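Local coordinates for protein isomerase/lactonizing enzyme (Agrobacterium tumefaciens, PDB 1RVK) that is of unknown function but belongs to the enolase superfamily, binds a magnesium ion, and is probably an isomerase or lactonizing enzyme of the mandelate racemase/muconate lactonizing type, at residues A[50-61]-A[95-103]; A[150-161]-A[188-197]. All coordinates share one frame; numbering follows the deposited sequence.

Interaction 1 of 2, residues A[50-61]-A[95-103]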
loop_
_atom_site.group_PDB
_atom_site.type_symbol
_atom_site.label_atom_id
_atom_site.label_comp_id
_atom_site.label_asym_id
_atom_site.label_seq_id
_atom_site.Cartn_x
_atom_site.Cartn_y
_atom_site.Cartn_z
ATOM N N SER A 50 9.534 -3.848 12.107
ATOM C CA SER A 50 8.873 -3.450 10.871
ATOM C C SER A 50 9.789 -3.772 9.691
ATOM O O SER A 50 11.009 -3.667 9.797
ATOM C CB SER A 50 8.525 -1.960 10.898
ATOM O OG SER A 50 7.491 -1.685 9.968
ATOM N N PHE A 51 9.190 -4.163 8.569
ATOM C CA PHE A 51 9.941 -4.546 7.377
ATOM C C PHE A 51 9.959 -3.505 6.266
ATOM O O PHE A 51 9.006 -2.746 6.099
ATOM C CB PHE A 51 9.361 -5.848 6.821
ATOM C CG PHE A 51 9.465 -7.005 7.767
ATOM C CD1 PHE A 51 10.632 -7.755 7.839
ATOM C CD2 PHE A 51 8.410 -7.319 8.622
ATOM C CE1 PHE A 51 10.752 -8.804 8.751
ATOM C CE2 PHE A 51 8.520 -8.365 9.537
ATOM C CZ PHE A 51 9.695 -9.108 9.601
ATOM N N THR A 52 11.051 -3.483 5.505
ATOM C CA THR A 52 11.192 -2.563 4.379
ATOM C C THR A 52 12.397 -2.963 3.535
ATOM O O THR A 52 13.115 -3.903 3.874
ATOM C CB THR A 52 11.375 -1.099 4.845
ATOM O OG1 THR A 52 11.187 -0.220 3.730
ATOM C CG2 THR A 52 12.765 -0.884 5.427
ATOM N N ALA A 53 12.607 -2.257 2.429
ATOM C CA ALA A 53 13.732 -2.541 1.546
ATOM C C ALA A 53 15.022 -2.055 2.202
ATOM O O ALA A 53 15.047 -0.996 2.827
ATOM C CB ALA A 53 13.531 -1.849 0.202
ATOM N N PRO A 54 16.115 -2.817 2.045
ATOM C CA PRO A 54 17.430 -2.498 2.613
ATOM C C PRO A 54 17.904 -1.048 2.481
ATOM O O PRO A 54 18.352 -0.453 3.459
ATOM C CB PRO A 54 18.358 -3.474 1.892
ATOM C CG PRO A 54 17.480 -4.676 1.704
ATOM C CD PRO A 54 16.181 -4.050 1.238
ATOM N N GLU A 55 17.808 -0.480 1.280
ATOM C CA GLU A 55 18.268 0.891 1.046
ATOM C C GLU A 55 17.574 1.948 1.900
ATOM O O GLU A 55 18.154 2.988 2.209
ATOM C CB GLU A 55 18.106 1.258 -0.436
ATOM C CG GLU A 55 19.065 0.532 -1.368
ATOM C CD GLU A 55 20.518 0.894 -1.112
ATOM O OE1 GLU A 55 21.361 -0.029 -1.064
ATOM O OE2 GLU A 55 20.822 2.098 -0.968
ATOM N N ILE A 56 16.335 1.676 2.282
ATOM C CA ILE A 56 15.552 2.613 3.079
ATOM C C ILE A 56 16.034 2.733 4.524
ATOM O O ILE A 56 15.843 3.768 5.165
ATOM C CB ILE A 56 14.061 2.208 3.024
ATOM C CG1 ILE A 56 13.561 2.376 1.587
ATOM C CG2 ILE A 56 13.232 3.048 3.989
ATOM C CD1 ILE A 56 12.236 1.687 1.295
ATOM N N VAL A 57 16.672 1.682 5.028
ATOM C CA VAL A 57 17.190 1.679 6.394
ATOM C C VAL A 57 18.677 1.336 6.406
ATOM O O VAL A 57 19.170 0.689 7.333
ATOM C CB VAL A 57 16.440 0.661 7.280
ATOM C CG1 VAL A 57 15.003 1.116 7.497
ATOM C CG2 VAL A 57 16.470 -0.714 6.629
ATOM N N ARG A 58 19.391 1.772 5.371
ATOM C CA ARG A 58 20.823 1.506 5.288
ATOM C C ARG A 58 21.552 2.306 6.373
ATOM O O ARG A 58 21.002 3.254 6.938
ATOM C CB ARG A 58 21.353 1.853 3.887
ATOM C CG ARG A 58 21.257 3.325 3.483
ATOM C CD ARG A 58 21.727 3.501 2.042
ATOM N NE ARG A 58 21.907 4.902 1.665
ATOM C CZ ARG A 58 20.916 5.757 1.429
ATOM N NH1 ARG A 58 19.653 5.366 1.526
ATOM N NH2 ARG A 58 21.194 7.012 1.089
ATOM N N PRO A 59 22.795 1.921 6.691
ATOM C CA PRO A 59 23.578 2.611 7.720
ATOM C C PRO A 59 23.586 4.136 7.662
ATOM O O PRO A 59 23.435 4.797 8.691
ATOM C CB PRO A 59 24.967 2.011 7.545
ATOM C CG PRO A 59 24.644 0.588 7.171
ATOM C CD PRO A 59 23.550 0.781 6.138
ATOM N N HIS A 60 23.766 4.700 6.471
ATOM C CA HIS A 60 23.797 6.153 6.351
ATOM C C HIS A 60 22.579 6.819 6.979
ATOM O O HIS A 60 22.708 7.806 7.703
ATOM C CB HIS A 60 23.903 6.581 4.884
ATOM C CG HIS A 60 23.833 8.065 4.689
ATOM N ND1 HIS A 60 22.671 8.716 4.336
ATOM C CD2 HIS A 60 24.768 9.030 4.857
ATOM C CE1 HIS A 60 22.893 10.018 4.294
ATOM N NE2 HIS A 60 24.158 10.235 4.607
ATOM N N VAL A 61 21.402 6.274 6.701
ATOM C CA VAL A 61 20.157 6.827 7.218
ATOM C C VAL A 61 19.975 6.548 8.704
ATOM O O VAL A 61 19.517 7.409 9.455
ATOM C CB VAL A 61 18.946 6.259 6.442
ATOM C CG1 VAL A 61 17.656 6.848 6.980
ATOM C CG2 VAL A 61 19.094 6.578 4.961
ATOM N N GLN A 95 17.998 12.260 1.376
ATOM C CA GLN A 95 18.189 10.892 1.847
ATOM C C GLN A 95 17.231 10.422 2.948
ATOM O O GLN A 95 17.055 9.223 3.127
ATOM C CB GLN A 95 19.644 10.692 2.287
ATOM C CG GLN A 95 20.655 11.088 1.217
ATOM C CD GLN A 95 20.351 10.477 -0.145
ATOM O OE1 GLN A 95 20.378 11.166 -1.168
ATOM N NE2 GLN A 95 20.067 9.184 -0.166
ATOM N N LEU A 96 16.624 11.345 3.693
ATOM C CA LEU A 96 15.670 10.939 4.730
ATOM C C LEU A 96 14.290 11.025 4.083
ATOM O O LEU A 96 13.651 12.075 4.082
ATOM C CB LEU A 96 15.748 11.861 5.954
ATOM C CG LEU A 96 14.827 11.471 7.121
ATOM C CD1 LEU A 96 15.169 10.061 7.600
ATOM C CD2 LEU A 96 14.968 12.474 8.254
ATOM N N THR A 97 13.848 9.899 3.533
ATOM C CA THR A 97 12.582 9.810 2.810
ATOM C C THR A 97 11.351 9.456 3.630
ATOM O O THR A 97 11.456 9.025 4.781
ATOM C CB THR A 97 12.704 8.772 1.701
ATOM O OG1 THR A 97 12.836 7.471 2.291
ATOM C CG2 THR A 97 13.936 9.061 0.847
ATOM N N ASP A 98 10.177 9.641 3.025
ATOM C CA ASP A 98 8.929 9.300 3.704
ATOM C C ASP A 98 8.940 7.803 3.990
ATOM O O ASP A 98 8.345 7.344 4.967
ATOM C CB ASP A 98 7.705 9.637 2.840
ATOM C CG ASP A 98 7.521 11.128 2.628
ATOM O OD1 ASP A 98 8.066 11.923 3.425
ATOM O OD2 ASP A 98 6.812 11.504 1.668
ATOM N N ARG A 99 9.613 7.043 3.131
ATOM C CA ARG A 99 9.708 5.602 3.319
ATOM C C ARG A 99 10.451 5.282 4.615
ATOM O O ARG A 99 10.079 4.357 5.334
ATOM C CB ARG A 99 10.418 4.938 2.131
ATOM C CG ARG A 99 9.553 4.801 0.881
ATOM C CD ARG A 99 8.304 3.969 1.157
ATOM N NE ARG A 99 8.595 2.553 1.375
ATOM C CZ ARG A 99 8.886 1.686 0.410
ATOM N NH1 ARG A 99 9.138 0.418 0.707
ATOM N NH2 ARG A 99 8.915 2.080 -0.856
ATOM N N THR A 100 11.504 6.038 4.917
ATOM C CA THR A 100 12.246 5.797 6.156
ATOM C C THR A 100 11.365 6.175 7.350
ATOM O O THR A 100 11.336 5.475 8.361
ATOM C CB THR A 100 13.557 6.619 6.209
ATOM O OG1 THR A 100 14.437 6.179 5.170
ATOM C CG2 THR A 100 14.254 6.434 7.550
ATOM N N LEU A 101 10.645 7.286 7.231
ATOM C CA LEU A 101 9.754 7.718 8.299
ATOM C C LEU A 101 8.696 6.650 8.577
ATOM O O LEU A 101 8.354 6.382 9.728
ATOM C CB LEU A 101 9.054 9.026 7.907
ATOM C CG LEU A 101 9.736 10.375 8.162
ATOM C CD1 LEU A 101 9.602 10.709 9.628
ATOM C CD2 LEU A 101 11.193 10.347 7.728
ATOM N N ALA A 102 8.180 6.039 7.514
ATOM C CA ALA A 102 7.143 5.022 7.647
ATOM C C ALA A 102 7.581 3.792 8.430
ATOM O O ALA A 102 6.852 3.317 9.304
ATOM C CB ALA A 102 6.643 4.599 6.268
ATOM N N VAL A 103 8.766 3.274 8.124
ATOM C CA VAL A 103 9.250 2.078 8.807
ATOM C C VAL A 103 9.519 2.350 10.281
ATOM O O VAL A 103 9.205 1.524 11.138
ATOM C CB VAL A 103 10.534 1.533 8.152
ATOM C CG1 VAL A 103 10.827 0.127 8.682
ATOM C CG2 VAL A 103 10.370 1.499 6.648
HETATM O O HOH W 1 17.509 7.327 1.323
#

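Interaction 2 of 2, residues A[150-161]-A[188-197]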
loop_
_atom_site.group_PDB
_atom_site.type_symbol
_atom_site.label_atom_id
_atom_site.label_comp_id
_atom_site.label_asym_id
_atom_site.label_seq_id
_atom_site.Cartn_x
_atom_site.Cartn_y
_atom_site.Cartn_z
ATOM N N PRO A 150 -6.458 -8.863 -22.996
ATOM C CA PRO A 150 -7.660 -8.429 -22.280
ATOM C C PRO A 150 -8.375 -9.654 -21.722
ATOM O O PRO A 150 -8.891 -9.637 -20.605
ATOM C CB PRO A 150 -8.469 -7.727 -23.369
ATOM C CG PRO A 150 -7.397 -7.095 -24.203
ATOM C CD PRO A 150 -6.380 -8.225 -24.324
ATOM N N GLU A 151 -8.397 -10.723 -22.512
ATOM C CA GLU A 151 -9.036 -11.965 -22.097
ATOM C C GLU A 151 -8.390 -12.557 -20.841
ATOM O O GLU A 151 -9.081 -13.121 -19.994
ATOM C CB GLU A 151 -8.994 -12.984 -23.242
ATOM C CG GLU A 151 -9.909 -12.631 -24.417
ATOM C CD GLU A 151 -9.407 -11.462 -25.265
ATOM O OE1 GLU A 151 -10.218 -10.916 -26.045
ATOM O OE2 GLU A 151 -8.215 -11.095 -25.171
ATOM N N ASP A 152 -7.071 -12.430 -20.717
ATOM C CA ASP A 152 -6.373 -12.957 -19.543
ATOM C C ASP A 152 -6.861 -12.282 -18.263
ATOM O O ASP A 152 -6.923 -12.909 -17.209
ATOM C CB ASP A 152 -4.857 -12.751 -19.659
ATOM C CG ASP A 152 -4.215 -13.660 -20.687
ATOM O OD1 ASP A 152 -4.777 -14.739 -20.967
ATOM O OD2 ASP A 152 -3.136 -13.303 -21.204
ATOM N N TYR A 153 -7.193 -10.999 -18.349
ATOM C CA TYR A 153 -7.679 -10.293 -17.173
ATOM C C TYR A 153 -9.068 -10.799 -16.819
ATOM O O TYR A 153 -9.399 -10.966 -15.644
ATOM C CB TYR A 153 -7.733 -8.783 -17.419
ATOM C CG TYR A 153 -6.425 -8.077 -17.154
ATOM C CD1 TYR A 153 -5.439 -7.995 -18.133
ATOM C CD2 TYR A 153 -6.175 -7.488 -15.911
ATOM C CE1 TYR A 153 -4.228 -7.334 -17.885
ATOM C CE2 TYR A 153 -4.976 -6.830 -15.652
ATOM C CZ TYR A 153 -4.008 -6.755 -16.642
ATOM O OH TYR A 153 -2.829 -6.091 -16.390
ATOM N N GLY A 154 -9.877 -11.039 -17.845
ATOM C CA GLY A 154 -11.221 -11.532 -17.616
ATOM C C GLY A 154 -11.207 -12.885 -16.933
ATOM O O GLY A 154 -11.986 -13.136 -16.018
ATOM N N ARG A 155 -10.315 -13.761 -17.379
ATOM C CA ARG A 155 -10.211 -15.098 -16.811
ATOM C C ARG A 155 -9.719 -15.054 -15.369
ATOM O O ARG A 155 -10.211 -15.789 -14.513
ATOM C CB ARG A 155 -9.267 -15.956 -17.658
ATOM C CG ARG A 155 -9.806 -16.279 -19.046
ATOM C CD ARG A 155 -10.994 -17.231 -18.976
ATOM N NE ARG A 155 -11.549 -17.513 -20.298
ATOM C CZ ARG A 155 -12.425 -18.482 -20.558
ATOM N NH1 ARG A 155 -12.855 -19.278 -19.585
ATOM N NH2 ARG A 155 -12.873 -18.656 -21.795
ATOM N N PHE A 156 -8.748 -14.192 -15.090
ATOM C CA PHE A 156 -8.244 -14.107 -13.730
ATOM C C PHE A 156 -9.333 -13.546 -12.817
ATOM O O PHE A 156 -9.483 -13.982 -11.675
ATOM C CB PHE A 156 -6.989 -13.230 -13.677
ATOM C CG PHE A 156 -6.295 -13.254 -12.345
ATOM C CD1 PHE A 156 -6.138 -14.452 -11.648
ATOM C CD2 PHE A 156 -5.766 -12.087 -11.801
ATOM C CE1 PHE A 156 -5.462 -14.489 -10.428
ATOM C CE2 PHE A 156 -5.089 -12.112 -10.586
ATOM C CZ PHE A 156 -4.935 -13.316 -9.894
ATOM N N ALA A 157 -10.103 -12.589 -13.329
ATOM C CA ALA A 157 -11.183 -11.983 -12.555
ATOM C C ALA A 157 -12.197 -13.038 -12.110
ATOM O O ALA A 157 -12.697 -12.991 -10.989
ATOM C CB ALA A 157 -11.877 -10.899 -13.378
ATOM N N GLU A 158 -12.503 -13.986 -12.989
ATOM C CA GLU A 158 -13.449 -15.041 -12.634
ATOM C C GLU A 158 -12.905 -15.841 -11.454
ATOM O O GLU A 158 -13.643 -16.200 -10.538
ATOM C CB GLU A 158 -13.686 -15.973 -13.823
ATOM C CG GLU A 158 -14.435 -15.326 -14.970
ATOM C CD GLU A 158 -14.766 -16.312 -16.071
ATOM O OE1 GLU A 158 -15.485 -17.298 -15.794
ATOM O OE2 GLU A 158 -14.308 -16.103 -17.212
ATOM N N THR A 159 -11.606 -16.113 -11.483
ATOM C CA THR A 159 -10.957 -16.864 -10.418
ATOM C C THR A 159 -11.022 -16.112 -9.087
ATOM O O THR A 159 -11.236 -16.714 -8.035
ATOM C CB THR A 159 -9.483 -17.149 -10.780
ATOM O OG1 THR A 159 -9.436 -18.008 -11.928
ATOM C CG2 THR A 159 -8.759 -17.814 -9.622
ATOM N N LEU A 160 -10.848 -14.795 -9.133
ATOM C CA LEU A 160 -10.892 -13.990 -7.915
ATOM C C LEU A 160 -12.301 -13.925 -7.321
ATOM O O LEU A 160 -12.464 -13.895 -6.102
ATOM C CB LEU A 160 -10.370 -12.577 -8.198
ATOM C CG LEU A 160 -8.909 -12.498 -8.652
ATOM C CD1 LEU A 160 -8.560 -11.045 -8.951
ATOM C CD2 LEU A 160 -7.977 -13.072 -7.577
ATOM N N VAL A 161 -13.320 -13.901 -8.176
ATOM C CA VAL A 161 -14.695 -13.859 -7.691
ATOM C C VAL A 161 -14.984 -15.178 -6.981
ATOM O O VAL A 161 -15.619 -15.205 -5.929
ATOM C CB VAL A 161 -15.697 -13.649 -8.852
ATOM C CG1 VAL A 161 -17.123 -13.854 -8.364
ATOM C CG2 VAL A 161 -15.543 -12.237 -9.414
ATOM N N LYS A 188 -10.144 -2.483 -23.263
ATOM C CA LYS A 188 -10.552 -3.839 -23.631
ATOM C C LYS A 188 -10.445 -4.755 -22.421
ATOM O O LYS A 188 -11.274 -5.643 -22.227
ATOM C CB LYS A 188 -9.679 -4.406 -24.751
ATOM C CG LYS A 188 -9.940 -3.826 -26.133
ATOM C CD LYS A 188 -9.288 -4.704 -27.194
ATOM C CE LYS A 188 -9.140 -3.983 -28.523
ATOM N NZ LYS A 188 -8.084 -2.927 -28.460
ATOM N N ALA A 189 -9.410 -4.549 -21.613
ATOM C CA ALA A 189 -9.221 -5.360 -20.416
ATOM C C ALA A 189 -10.370 -5.095 -19.454
ATOM O O ALA A 189 -10.951 -6.022 -18.892
ATOM C CB ALA A 189 -7.896 -5.019 -19.751
ATOM N N CYS A 190 -10.696 -3.820 -19.268
ATOM C CA CYS A 190 -11.782 -3.445 -18.371
ATOM C C CYS A 190 -13.106 -4.048 -18.824
ATOM O O CYS A 190 -13.886 -4.552 -18.008
ATOM C CB CYS A 190 -11.900 -1.922 -18.294
ATOM S SG CYS A 190 -10.523 -1.149 -17.402
ATOM N N ALA A 191 -13.354 -3.995 -20.127
ATOM C CA ALA A 191 -14.585 -4.537 -20.691
ATOM C C ALA A 191 -14.640 -6.051 -20.520
ATOM O O ALA A 191 -15.694 -6.611 -20.216
ATOM C CB ALA A 191 -14.684 -4.175 -22.167
ATOM N N ALA A 192 -13.505 -6.709 -20.737
ATOM C CA ALA A 192 -13.423 -8.159 -20.598
ATOM C C ALA A 192 -13.743 -8.580 -19.167
ATOM O O ALA A 192 -14.448 -9.568 -18.944
ATOM C CB ALA A 192 -12.030 -8.642 -20.987
ATOM N N VAL A 193 -13.228 -7.834 -18.194
ATOM C CA VAL A 193 -13.486 -8.161 -16.796
ATOM C C VAL A 193 -14.956 -7.940 -16.438
ATOM O O VAL A 193 -15.568 -8.775 -15.772
ATOM C CB VAL A 193 -12.598 -7.328 -15.847
ATOM C CG1 VAL A 193 -13.037 -7.544 -14.399
ATOM C CG2 VAL A 193 -11.136 -7.744 -16.011
ATOM N N ARG A 194 -15.523 -6.823 -16.879
ATOM C CA ARG A 194 -16.923 -6.537 -16.588
ATOM C C ARG A 194 -17.807 -7.632 -17.177
ATOM O O ARG A 194 -18.751 -8.093 -16.538
ATOM C CB ARG A 194 -17.330 -5.175 -17.166
ATOM C CG ARG A 194 -18.833 -4.901 -17.097
ATOM C CD ARG A 194 -19.352 -4.988 -15.666
ATOM N NE ARG A 194 -19.032 -3.792 -14.895
ATOM C CZ ARG A 194 -18.991 -3.739 -13.568
ATOM N NH1 ARG A 194 -19.245 -4.823 -12.842
ATOM N NH2 ARG A 194 -18.698 -2.594 -12.966
ATOM N N GLU A 195 -17.493 -8.050 -18.398
ATOM C CA GLU A 195 -18.267 -9.090 -19.062
ATOM C C GLU A 195 -18.191 -10.411 -18.303
ATOM O O GLU A 195 -19.176 -11.143 -18.209
ATOM C CB GLU A 195 -17.753 -9.292 -20.490
ATOM C CG GLU A 195 -18.495 -10.367 -21.272
ATOM C CD GLU A 195 -19.920 -9.970 -21.605
ATOM O OE1 GLU A 195 -20.688 -9.647 -20.675
ATOM O OE2 GLU A 195 -20.275 -9.982 -22.802
ATOM N N ALA A 196 -17.019 -10.705 -17.750
ATOM C CA ALA A 196 -16.803 -11.950 -17.022
ATOM C C ALA A 196 -17.408 -12.033 -15.620
ATOM O O ALA A 196 -17.853 -13.101 -15.201
ATOM C CB ALA A 196 -15.309 -12.244 -16.946
ATOM N N VAL A 197 -17.434 -10.920 -14.897
ATOM C CA VAL A 197 -17.949 -10.937 -13.533
ATOM C C VAL A 197 -19.377 -10.441 -13.340
ATOM O O VAL A 197 -19.980 -10.679 -12.292
ATOM C CB VAL A 197 -17.025 -10.131 -12.593
ATOM C CG1 VAL A 197 -15.608 -10.672 -12.678
ATOM C CG2 VAL A 197 -17.058 -8.656 -12.960
#

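Interaction 1 of 2, residues A[50-61]-A[95-103]
Val103 lies against Thr52, its CG2 only 3.3 Å from Thr52 CB, a tight carbon pair. The other branch, CG1, sits anti to the backbone N (chi1 -167°) and meets CB of Ser50, and this one valine packs on Ser50 and Thr52, whose CB atoms both point to helix 98-116. One turn earlier Arg99 folds back on itself, bent at chi2 and chi3, and lays one guanidinium face over the methyl CD1 of Ile56, which stands 3.4 Å from Arg99 NH1 and is offset toward the rim. The Ile56 and Thr100 side chains run antiparallel past one another, CG2 of Ile56 alongside Thr100 OG1. Thr100 OG1 donates to Ile56 O at 2.8 Å, in the carbonyl plane and on a lone pair, while its methyl CG2 meets Val61 CG1 tip to tip at 3.5 Å. Toward Gln95, a water accepts from Arg58 NH1 and donates to Gln95 O; the same NH1 also holds Glu55 O, which lies in the guanidinium plane. Within the enolase-type N-terminal domain the chemistry is mostly apolar, with one hydroxyl, on a buried threonine, tying the turn at Ile56 O to the start of helix 98-116, and a water-mediated, charged margin at Arg58.

Interaction 2 of 2, residues A[150-161]-A[188-197]
Pro150 and Lys188 run alongside each other where the two helices come together, ring atom CG of Pro150 3.6 Å from Lys188 CB. Backbones are close along this part: the CA atoms of Gly154 and Val193 are 4.1 Å apart, and the segment axes approach to 7.5 Å. Small residues permit it. The methyl of Ala192 presses on Pro150 O at 3.3 Å, Ala196 CB reaches Gly154 O, and at Gly154 there is no side chain to hold the helices apart. Val193 spans two turns of the first helix, CG2 against the backbone carbonyl and CB of Tyr153, CG1 against Ala157 CB at 3.7 Å; chi1 of 172° turns CG1 away from the backbone N and sets the two methyls on successive turns. The crossing of -33°, both helices running the same general way, fits neighbouring helices of the modified TIM barrel, (beta/alpha)7-beta, of enolase-superfamily C-terminal domains: helix 150-163 leads into strand 167-171, and helix 183-197 follows that strand. Inward, Ala157 and Val193 rest on Ile168 and Leu170 of the strand, and the Tyr153 ring, touching Ala189 CB obliquely, runs on to hydrogen-bond through OH with His171 O and to meet Trp173 edge-to-face. The outer side is looser. Exposed Glu158 carries its CG past Ala196 CB at 3.8 Å, and beyond CB the Lys188 chain turns off from the first helix. At the C-terminal end the CA atoms of Glu158 and Val197 stand 6.2 Å apart, and it is the branched Val161 and Val197 that meet, CG2 to CG1 at 3.6 Å.

Overall arrangement
From the N terminus the chain builds the antiparallel sheet of strands 3-15, 30-42 and 47-52, then turns into helix 59-70. Interaction 1 closes a largely helical loop of 33 residues, bringing helix 98-116 back to the sheet edge and the turn after it within the N-terminal domain. The chain then enters the barrel with strand 130-137, and interaction 2 closes a 26-residue loop through strand 167-171, tying two successive outer helices. The contacts run in series, neither nested nor crossed, on opposite sides of the chain's centre. The centres of interactions 1 and 2 are about 37 Å apart; the magnesium site of Asp206, Glu232 and Glu258 belongs to the barrel.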